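2-oxoglutarate-dependent dioxygenase DAO (Oryza sativa subsp. indica, PDB 6KUN) probably catalyses the iron- and 2-oxoglutarate-dependent, irreversible oxidation of the auxin indole-3-acetic acid to inactive 2-oxoindole-3-acetic acid. Local coordinates at residues D93-A98 against W149-R154; F178-Q183 against A246-A251; A55-P60 against L85-G90. All blocks are in the same frame, centred on the assembly; numbering follows the deposited sequence.

All three contacts reach the large sheet of the jelly roll, where strands 179-183, 242-249, 151-158 and 86-92 lie in that order. Interaction 2 is the most central, its centre about 3 Å from that of the chain, a ladder of backbone bonds with side chains at the 2-oxoglutarate pocket. Interaction 1, only partly buried, fastens a turn to strand 151-158 through a carboxylate; R154 of that strand reaches the bound auxin. Interactions 1 and 2 meet, the backbones of Q152 and R154 probably bonding to those of F248 and A246. Interaction 3, also buried but peripheral, its centre about 19 Å from the chain's, packs a helix end on strand 86-92 through aromatic and aliphatic contacts.

Interaction 1: residues D93-A98 against W149-R154; sequences DAAAPA and WPCQFR. With IAC (1H-indol-3-ylacetic acid), chain H.
D93 fastens a turn to the start of a strand here: the type I turn D93-A96, which carries the chain from strand 86-92 into helix 97-106, is bonded to C151 at the beginning of strand 151-158. OD1 of D93 accepts from C151 N at 2.9 Å and, as an Asx turn, from A95 N at 3.0 Å. The two N-H groups come from opposite faces of the carboxylate, each well out of its plane. With CG anti to the backbone N (chi1 178°), the carboxylate can reach the strand and still fold back on its own turn. The second bond across is A94 N to C151 O, 2.9 Å. Small groups fill in around it: A94 CB lies 3.7 Å from F153 CB, A95 CB meets C151 SG, and H125 of helix 111-138 touches both A95 and C151. Farther along the strand, R154 NH2 comes within 3.2 Å of O3 of the bound auxin, which lies at the guanidinium edge. With an alanine in place of the aspartate, C151 N and A95 N would probably lose their shared acceptor, leaving A94 N alone to bond the turn to the strand. Two donors on one oxygen probably favour the ionised carboxylate.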
# COMPACT_ATOMS: atom_id res chain seq x y z
N ASP B 93 -7.34 -19.40 -20.36
CA ASP B 93 -8.08 -18.19 -20.74
C ASP B 93 -8.79 -17.59 -19.52
O ASP B 93 -9.70 -18.18 -18.98
CB ASP B 93 -9.09 -18.56 -21.86
CG ASP B 93 -9.96 -17.39 -22.31
OD1 ASP B 93 -9.83 -16.27 -21.78
OD2 ASP B 93 -10.79 -17.58 -23.23
N ALA B 94 -8.36 -16.40 -19.08
CA ALA B 94 -8.87 -15.82 -17.86
C ALA B 94 -10.28 -15.29 -17.99
O ALA B 94 -10.85 -14.86 -16.99
CB ALA B 94 -7.94 -14.72 -17.37
N ALA B 95 -10.85 -15.27 -19.19
CA ALA B 95 -12.26 -14.94 -19.37
C ALA B 95 -13.13 -16.17 -19.34
O ALA B 95 -14.37 -16.04 -19.36
CB ALA B 95 -12.48 -14.18 -20.68
N ALA B 96 -12.52 -17.35 -19.28
CA ALA B 96 -13.21 -18.63 -19.29
C ALA B 96 -13.34 -19.16 -17.87
O ALA B 96 -12.32 -19.55 -17.26
CB ALA B 96 -12.45 -19.63 -20.17
N PRO B 97 -14.56 -19.22 -17.32
CA PRO B 97 -14.69 -19.65 -15.93
C PRO B 97 -14.08 -21.01 -15.65
O PRO B 97 -13.55 -21.22 -14.56
CB PRO B 97 -16.22 -19.68 -15.70
CG PRO B 97 -16.84 -19.04 -16.90
CD PRO B 97 -15.77 -18.52 -17.80
N ALA B 98 -14.16 -21.93 -16.60
CA ALA B 98 -13.65 -23.28 -16.37
C ALA B 98 -12.13 -23.29 -16.18
O ALA B 98 -11.61 -24.04 -15.34
CB ALA B 98 -14.09 -24.17 -17.52
N TRP B 149 -14.36 -12.34 -25.01
CA TRP B 149 -13.05 -12.25 -25.62
C TRP B 149 -12.02 -12.96 -24.74
O TRP B 149 -11.95 -12.68 -23.54
CB TRP B 149 -12.65 -10.79 -25.81
CG TRP B 149 -13.34 -10.03 -26.91
CD1 TRP B 149 -14.62 -10.19 -27.36
CD2 TRP B 149 -12.77 -8.95 -27.66
NE1 TRP B 149 -14.87 -9.28 -28.37
CE2 TRP B 149 -13.74 -8.53 -28.59
CE3 TRP B 149 -11.51 -8.35 -27.69
CZ2 TRP B 149 -13.51 -7.50 -29.49
CZ3 TRP B 149 -11.28 -7.33 -28.60
CH2 TRP B 149 -12.27 -6.92 -29.47
N PRO B 150 -11.17 -13.82 -25.30
CA PRO B 150 -10.08 -14.39 -24.52
C PRO B 150 -9.22 -13.34 -23.82
O PRO B 150 -8.95 -12.25 -24.35
CB PRO B 150 -9.28 -15.18 -25.56
CG PRO B 150 -10.35 -15.67 -26.50
CD PRO B 150 -11.25 -14.44 -26.64
N CYS B 151 -8.76 -13.70 -22.61
CA CYS B 151 -7.95 -12.84 -21.77
C CYS B 151 -6.79 -13.63 -21.20
O CYS B 151 -6.88 -14.85 -21.00
CB CYS B 151 -8.74 -12.24 -20.59
SG CYS B 151 -9.98 -10.98 -21.03
N GLN B 152 -5.69 -12.94 -20.93
CA GLN B 152 -4.58 -13.49 -20.15
C GLN B 152 -4.40 -12.69 -18.85
O GLN B 152 -4.38 -11.46 -18.86
CB GLN B 152 -3.29 -13.51 -20.97
CG GLN B 152 -2.02 -13.85 -20.13
CD GLN B 152 -1.33 -15.15 -20.52
OE1 GLN B 152 -1.76 -15.85 -21.44
NE2 GLN B 152 -0.25 -15.47 -19.82
N PHE B 153 -4.32 -13.41 -17.74
CA PHE B 153 -4.10 -12.84 -16.42
C PHE B 153 -2.67 -13.17 -16.06
O PHE B 153 -2.26 -14.33 -16.20
CB PHE B 153 -5.07 -13.42 -15.40
CG PHE B 153 -4.88 -12.88 -13.99
CD1 PHE B 153 -5.19 -11.57 -13.68
CD2 PHE B 153 -4.45 -13.71 -12.97
CE1 PHE B 153 -5.03 -11.08 -12.39
CE2 PHE B 153 -4.30 -13.22 -11.69
CZ PHE B 153 -4.58 -11.94 -11.40
N ARG B 154 -1.89 -12.18 -15.65
CA ARG B 154 -0.49 -12.42 -15.31
C ARG B 154 -0.14 -11.77 -13.96
O ARG B 154 -0.56 -10.65 -13.65
CB ARG B 154 0.43 -11.89 -16.38
CG ARG B 154 1.64 -12.70 -16.69
CD ARG B 154 2.51 -11.95 -17.71
NE ARG B 154 2.20 -12.25 -19.11
CZ ARG B 154 2.65 -11.54 -20.14
NH1 ARG B 154 3.40 -10.47 -19.94
NH2 ARG B 154 2.32 -11.89 -21.38
C IAC H . 3.87 -10.98 -28.44
C1 IAC H . 4.07 -12.01 -27.59
C2 IAC H . 5.39 -12.39 -27.22
C3 IAC H . 6.46 -11.70 -27.72
C4 IAC H . 6.25 -10.63 -28.57
C5 IAC H . 4.97 -10.30 -28.94
C7 IAC H . 2.87 -12.51 -27.26
C8 IAC H . 1.89 -11.78 -27.90
C17 IAC H . 2.43 -13.67 -26.37
C18 IAC H . 2.40 -13.30 -24.90
N IAC H . 2.51 -10.83 -28.64
O2 IAC H . 2.73 -14.18 -24.05
O3 IAC H . 2.02 -12.16 -24.52

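Interaction 2: residues F178-Q183 against A246-A251; sequences FLTVLQ and AMFLLA. With AKG (2-oxoglutaric acid), chain G.
Strands 179-183 and 242-249 run side by side, antiparallel, in the double-stranded beta-helix (jelly roll), in the large sheet beside the 2-oxoglutarate site. The axes of 179-183 and 246-249 approach to 4.7 Å at an angle of 174°. V181 and M247 make a hydrogen-bonded pair, with V181 N to M247 O and M247 N to V181 O both 2.9 Å, while T180-F248 and L182-A246 are non-hydrogen-bonded pairs. Where strand 179-183 begins, the pairing slips into a classic beta bulge, F178 and L179 sharing L249 as partner; both their N-H groups bond to L249 O, that of F178 at 2.9 Å. L249 N answers to L179 O.

The side chains divide between two faces. L179, V181, M247 and L249 turn toward helix 111-138, where I128, M124 and A132 meet them. At the bulge F178 CD2 lies 3.7 Å from L249 CD1, and the F178 ring also packs edge-to-face with W149 and W222.

T180, L182, A246 and F248 turn to the pocket. CG2 of T180 sits over one face of the F248 ring, 3.5 Å from CE2; the torsion that puts OG1 beside the backbone N (chi1 -56°) leaves CG2 anti to that N, over the ring. OG1 hydrogen-bonds D175, a predicted iron ligand, and accepts from a water that also donates to L249 O; T180 is thus a second-shell residue that probably helps to position D175. The F248 ring presents its edge to a carboxylate oxygen of 2-oxoglutarate, O2, while Y158 and R242 hydrogen-bond the cosubstrate. L182 is wedged between strand and ligand: its CD2 lies 3.3 Å from A246 CB, tighter than usual for two carbons, and 3.2 Å from O1 of 2-oxoglutarate.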
# COMPACT_ATOMS: atom_id res chain seq x y z
N PHE B 178 -5.80 -6.06 -27.29
CA PHE B 178 -6.72 -4.93 -27.39
C PHE B 178 -6.47 -3.88 -26.31
O PHE B 178 -6.19 -2.70 -26.63
CB PHE B 178 -8.17 -5.51 -27.32
CG PHE B 178 -9.24 -4.52 -27.52
CD1 PHE B 178 -9.46 -3.94 -28.78
CD2 PHE B 178 -10.09 -4.17 -26.48
CE1 PHE B 178 -10.47 -3.00 -28.96
CE2 PHE B 178 -11.07 -3.21 -26.63
CZ PHE B 178 -11.28 -2.64 -27.89
N LEU B 179 -6.64 -4.27 -25.04
CA LEU B 179 -6.47 -3.40 -23.89
C LEU B 179 -5.83 -4.20 -22.77
O LEU B 179 -6.08 -5.41 -22.66
CB LEU B 179 -7.80 -2.89 -23.33
CG LEU B 179 -8.58 -1.88 -24.15
CD1 LEU B 179 -9.92 -1.62 -23.50
CD2 LEU B 179 -7.78 -0.62 -24.33
N THR B 180 -5.06 -3.53 -21.93
CA THR B 180 -4.43 -4.15 -20.78
C THR B 180 -4.70 -3.32 -19.54
O THR B 180 -4.51 -2.10 -19.57
CB THR B 180 -2.93 -4.28 -20.99
OG1 THR B 180 -2.69 -5.00 -22.19
CG2 THR B 180 -2.32 -5.06 -19.80
N VAL B 181 -5.12 -3.98 -18.44
CA VAL B 181 -5.29 -3.31 -17.17
C VAL B 181 -4.19 -3.79 -16.24
O VAL B 181 -4.06 -4.99 -16.01
CB VAL B 181 -6.68 -3.54 -16.53
CG1 VAL B 181 -6.80 -2.71 -15.25
CG2 VAL B 181 -7.76 -3.17 -17.48
N LEU B 182 -3.43 -2.85 -15.68
CA LEU B 182 -2.26 -3.16 -14.86
C LEU B 182 -2.47 -2.62 -13.45
O LEU B 182 -2.99 -1.52 -13.26
CB LEU B 182 -0.99 -2.50 -15.46
CG LEU B 182 -0.59 -2.74 -16.91
CD1 LEU B 182 0.55 -1.79 -17.28
CD2 LEU B 182 -0.18 -4.17 -17.14
N GLN B 183 -1.99 -3.39 -12.47
CA GLN B 183 -1.87 -2.94 -11.09
C GLN B 183 -0.40 -2.98 -10.70
O GLN B 183 0.16 -4.06 -10.48
CB GLN B 183 -2.70 -3.82 -10.15
CG GLN B 183 -2.50 -3.52 -8.68
CD GLN B 183 -3.78 -3.07 -8.00
OE1 GLN B 183 -4.45 -3.85 -7.33
NE2 GLN B 183 -4.12 -1.80 -8.17
N ALA B 246 -1.45 -8.00 -14.08
CA ALA B 246 -2.00 -7.49 -15.34
C ALA B 246 -3.07 -8.40 -15.89
O ALA B 246 -3.01 -9.63 -15.74
CB ALA B 246 -0.89 -7.30 -16.41
N MET B 247 -4.06 -7.80 -16.52
CA MET B 247 -5.10 -8.52 -17.24
C MET B 247 -5.10 -8.02 -18.68
O MET B 247 -5.26 -6.81 -18.92
CB MET B 247 -6.47 -8.28 -16.61
CG MET B 247 -7.59 -9.04 -17.31
SD MET B 247 -7.53 -10.84 -17.16
CE MET B 247 -8.26 -11.03 -15.54
N PHE B 248 -4.87 -8.92 -19.61
CA PHE B 248 -4.77 -8.61 -21.05
C PHE B 248 -6.04 -9.08 -21.74
O PHE B 248 -6.34 -10.27 -21.77
CB PHE B 248 -3.56 -9.26 -21.69
CG PHE B 248 -2.26 -8.93 -21.02
CD1 PHE B 248 -1.84 -9.64 -19.91
CD2 PHE B 248 -1.45 -7.93 -21.52
CE1 PHE B 248 -0.63 -9.36 -19.31
CE2 PHE B 248 -0.22 -7.66 -20.91
CZ PHE B 248 0.17 -8.37 -19.79
N LEU B 249 -6.82 -8.12 -22.24
CA LEU B 249 -7.93 -8.39 -23.12
C LEU B 249 -7.38 -8.51 -24.54
O LEU B 249 -6.82 -7.54 -25.07
CB LEU B 249 -8.95 -7.28 -23.07
CG LEU B 249 -10.44 -7.54 -23.10
CD1 LEU B 249 -11.13 -6.22 -23.54
CD2 LEU B 249 -10.94 -8.64 -23.87
N LEU B 250 -7.54 -9.69 -25.14
CA LEU B 250 -6.78 -10.04 -26.34
C LEU B 250 -7.51 -9.71 -27.65
O LEU B 250 -7.07 -8.83 -28.39
CB LEU B 250 -6.38 -11.51 -26.29
CG LEU B 250 -5.59 -11.97 -25.07
CD1 LEU B 250 -5.44 -13.49 -24.98
CD2 LEU B 250 -4.22 -11.32 -25.07
N ALA B 251 -8.56 -10.46 -27.97
CA ALA B 251 -9.22 -10.31 -29.27
C ALA B 251 -10.55 -11.04 -29.23
O ALA B 251 -10.84 -11.70 -28.24
CB ALA B 251 -8.35 -10.85 -30.40
C1 AKG G . 3.29 -4.94 -19.77
O1 AKG G . 2.35 -4.54 -19.05
O2 AKG G . 3.09 -5.59 -20.82
C2 AKG G . 4.67 -4.63 -19.38
O5 AKG G . 5.39 -3.99 -20.13
C3 AKG G . 5.19 -5.12 -18.05
C4 AKG G . 4.12 -4.93 -16.99
C5 AKG G . 4.65 -5.39 -15.65
O3 AKG G . 4.83 -4.54 -14.75
O4 AKG G . 4.89 -6.61 -15.49
O HOH W 1 -4.06 -7.00 -24.26

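Interaction 3: residues A55-P60 against L85-G90; sequences ALFDLP and LYEAFG
The last turn of helix 43-57 passes over strand 86-92 with the backbones well apart, the CA atoms of F57 and A88 8.1 Å from each other and those of L56 and F89 8.8 Å, so that side chains span the gap. Two phenylalanines carry most of it. They form an offset edge-to-face pair, centroids 5.2 Å apart and planes at 61°: the CD1-CE1 edge of F89 meets the face of F57, and F57 CE1 lies 3.6 Å from F89 CD1. The edge of the F57 ring is in turn met by the strand backbone, A88 CA lying 3.8 Å from CE1. From the helix, L56 adds its CB at 3.9 Å from F89 CE1.

E87 brings its aliphatic part to the same ring, CG lying 3.6 Å from F57 CE1. That CG stands between the backbone N and the carbonyl carbon (chi1 73°), and the chain then extends past the ring to a buried carboxylate. The charge there is met by salt bridges to K64 and R157 and by hydrogen bonds from Y76 and N159; K64 also bonds to F57 O, tying helix end and glutamate together. M155 of strand 151-158 touches both L56 and F89. A helix of the N-terminal region packed near one edge of the large jelly-roll sheet is consistent with the fold of plant 2-oxoglutarate-dependent dioxygenases.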
# COMPACT_ATOMS: atom_id res chain seq x y z
N ALA B 55 3.01 -13.93 -1.43
CA ALA B 55 3.11 -15.29 -0.92
C ALA B 55 3.42 -16.29 -2.03
O ALA B 55 4.28 -17.16 -1.88
CB ALA B 55 1.82 -15.68 -0.20
N LEU B 56 2.77 -16.14 -3.18
CA LEU B 56 3.05 -17.01 -4.31
C LEU B 56 4.51 -16.90 -4.72
O LEU B 56 5.18 -17.91 -4.99
CB LEU B 56 2.16 -16.67 -5.50
CG LEU B 56 0.75 -17.17 -5.44
CD1 LEU B 56 0.07 -16.70 -6.73
CD2 LEU B 56 0.72 -18.69 -5.25
N PHE B 57 5.01 -15.67 -4.87
CA PHE B 57 6.38 -15.53 -5.34
C PHE B 57 7.39 -15.87 -4.24
O PHE B 57 8.55 -16.15 -4.56
CB PHE B 57 6.65 -14.15 -5.88
CG PHE B 57 6.09 -13.93 -7.25
CD1 PHE B 57 6.52 -14.70 -8.31
CD2 PHE B 57 5.12 -12.99 -7.45
CE1 PHE B 57 5.98 -14.52 -9.56
CE2 PHE B 57 4.61 -12.77 -8.72
CZ PHE B 57 5.03 -13.56 -9.77
N ASP B 58 6.97 -15.87 -2.99
CA ASP B 58 7.86 -16.31 -1.90
C ASP B 58 7.86 -17.82 -1.70
O ASP B 58 8.53 -18.31 -0.79
CB ASP B 58 7.48 -15.63 -0.59
CG ASP B 58 7.96 -14.18 -0.53
OD1 ASP B 58 8.83 -13.79 -1.35
OD2 ASP B 58 7.47 -13.46 0.35
N LEU B 59 7.11 -18.56 -2.50
CA LEU B 59 7.09 -20.00 -2.36
C LEU B 59 8.48 -20.59 -2.62
O LEU B 59 9.27 -20.02 -3.36
CB LEU B 59 6.08 -20.58 -3.35
CG LEU B 59 4.59 -20.56 -2.98
CD1 LEU B 59 3.76 -21.03 -4.17
CD2 LEU B 59 4.34 -21.43 -1.76
N PRO B 60 8.80 -21.75 -2.03
CA PRO B 60 10.03 -22.44 -2.41
C PRO B 60 10.02 -22.84 -3.87
O PRO B 60 8.97 -23.03 -4.48
CB PRO B 60 10.04 -23.69 -1.50
CG PRO B 60 9.24 -23.27 -0.30
CD PRO B 60 8.16 -22.36 -0.84
N LEU B 85 15.75 -11.81 -14.63
CA LEU B 85 15.30 -11.37 -13.36
C LEU B 85 13.75 -11.48 -13.23
O LEU B 85 13.19 -11.12 -12.24
CB LEU B 85 15.76 -9.95 -13.12
CG LEU B 85 17.23 -9.51 -13.04
CD1 LEU B 85 17.31 -8.08 -12.58
CD2 LEU B 85 18.09 -10.40 -12.19
N TYR B 86 13.11 -12.00 -14.27
CA TYR B 86 11.65 -12.02 -14.39
C TYR B 86 11.11 -13.41 -14.13
O TYR B 86 11.66 -14.39 -14.64
CB TYR B 86 11.25 -11.54 -15.79
CG TYR B 86 9.77 -11.64 -16.10
CD1 TYR B 86 8.84 -10.84 -15.45
CD2 TYR B 86 9.31 -12.53 -17.06
CE1 TYR B 86 7.50 -10.93 -15.73
CE2 TYR B 86 7.95 -12.61 -17.36
CZ TYR B 86 7.05 -11.81 -16.68
OH TYR B 86 5.71 -11.86 -16.94
N GLU B 87 10.07 -13.49 -13.31
CA GLU B 87 9.31 -14.72 -13.11
C GLU B 87 7.84 -14.34 -13.01
O GLU B 87 7.50 -13.18 -12.75
CB GLU B 87 9.78 -15.50 -11.88
CG GLU B 87 9.41 -14.91 -10.54
CD GLU B 87 10.14 -15.60 -9.38
OE1 GLU B 87 10.97 -14.93 -8.73
OE2 GLU B 87 9.89 -16.81 -9.11
N ALA B 88 6.97 -15.31 -13.25
CA ALA B 88 5.57 -14.95 -13.36
C ALA B 88 4.69 -16.18 -13.24
O ALA B 88 5.15 -17.32 -13.34
CB ALA B 88 5.29 -14.24 -14.69
N PHE B 89 3.41 -15.90 -13.00
CA PHE B 89 2.32 -16.87 -13.07
C PHE B 89 1.34 -16.32 -14.09
O PHE B 89 0.90 -15.16 -13.95
CB PHE B 89 1.58 -17.03 -11.73
CG PHE B 89 2.40 -17.66 -10.64
CD1 PHE B 89 3.29 -16.91 -9.89
CD2 PHE B 89 2.19 -19.00 -10.30
CE1 PHE B 89 4.00 -17.48 -8.84
CE2 PHE B 89 2.90 -19.59 -9.26
CZ PHE B 89 3.80 -18.84 -8.53
N GLY B 90 1.01 -17.11 -15.10
CA GLY B 90 0.07 -16.71 -16.12
C GLY B 90 -1.09 -17.67 -16.24
O GLY B 90 -0.93 -18.88 -16.05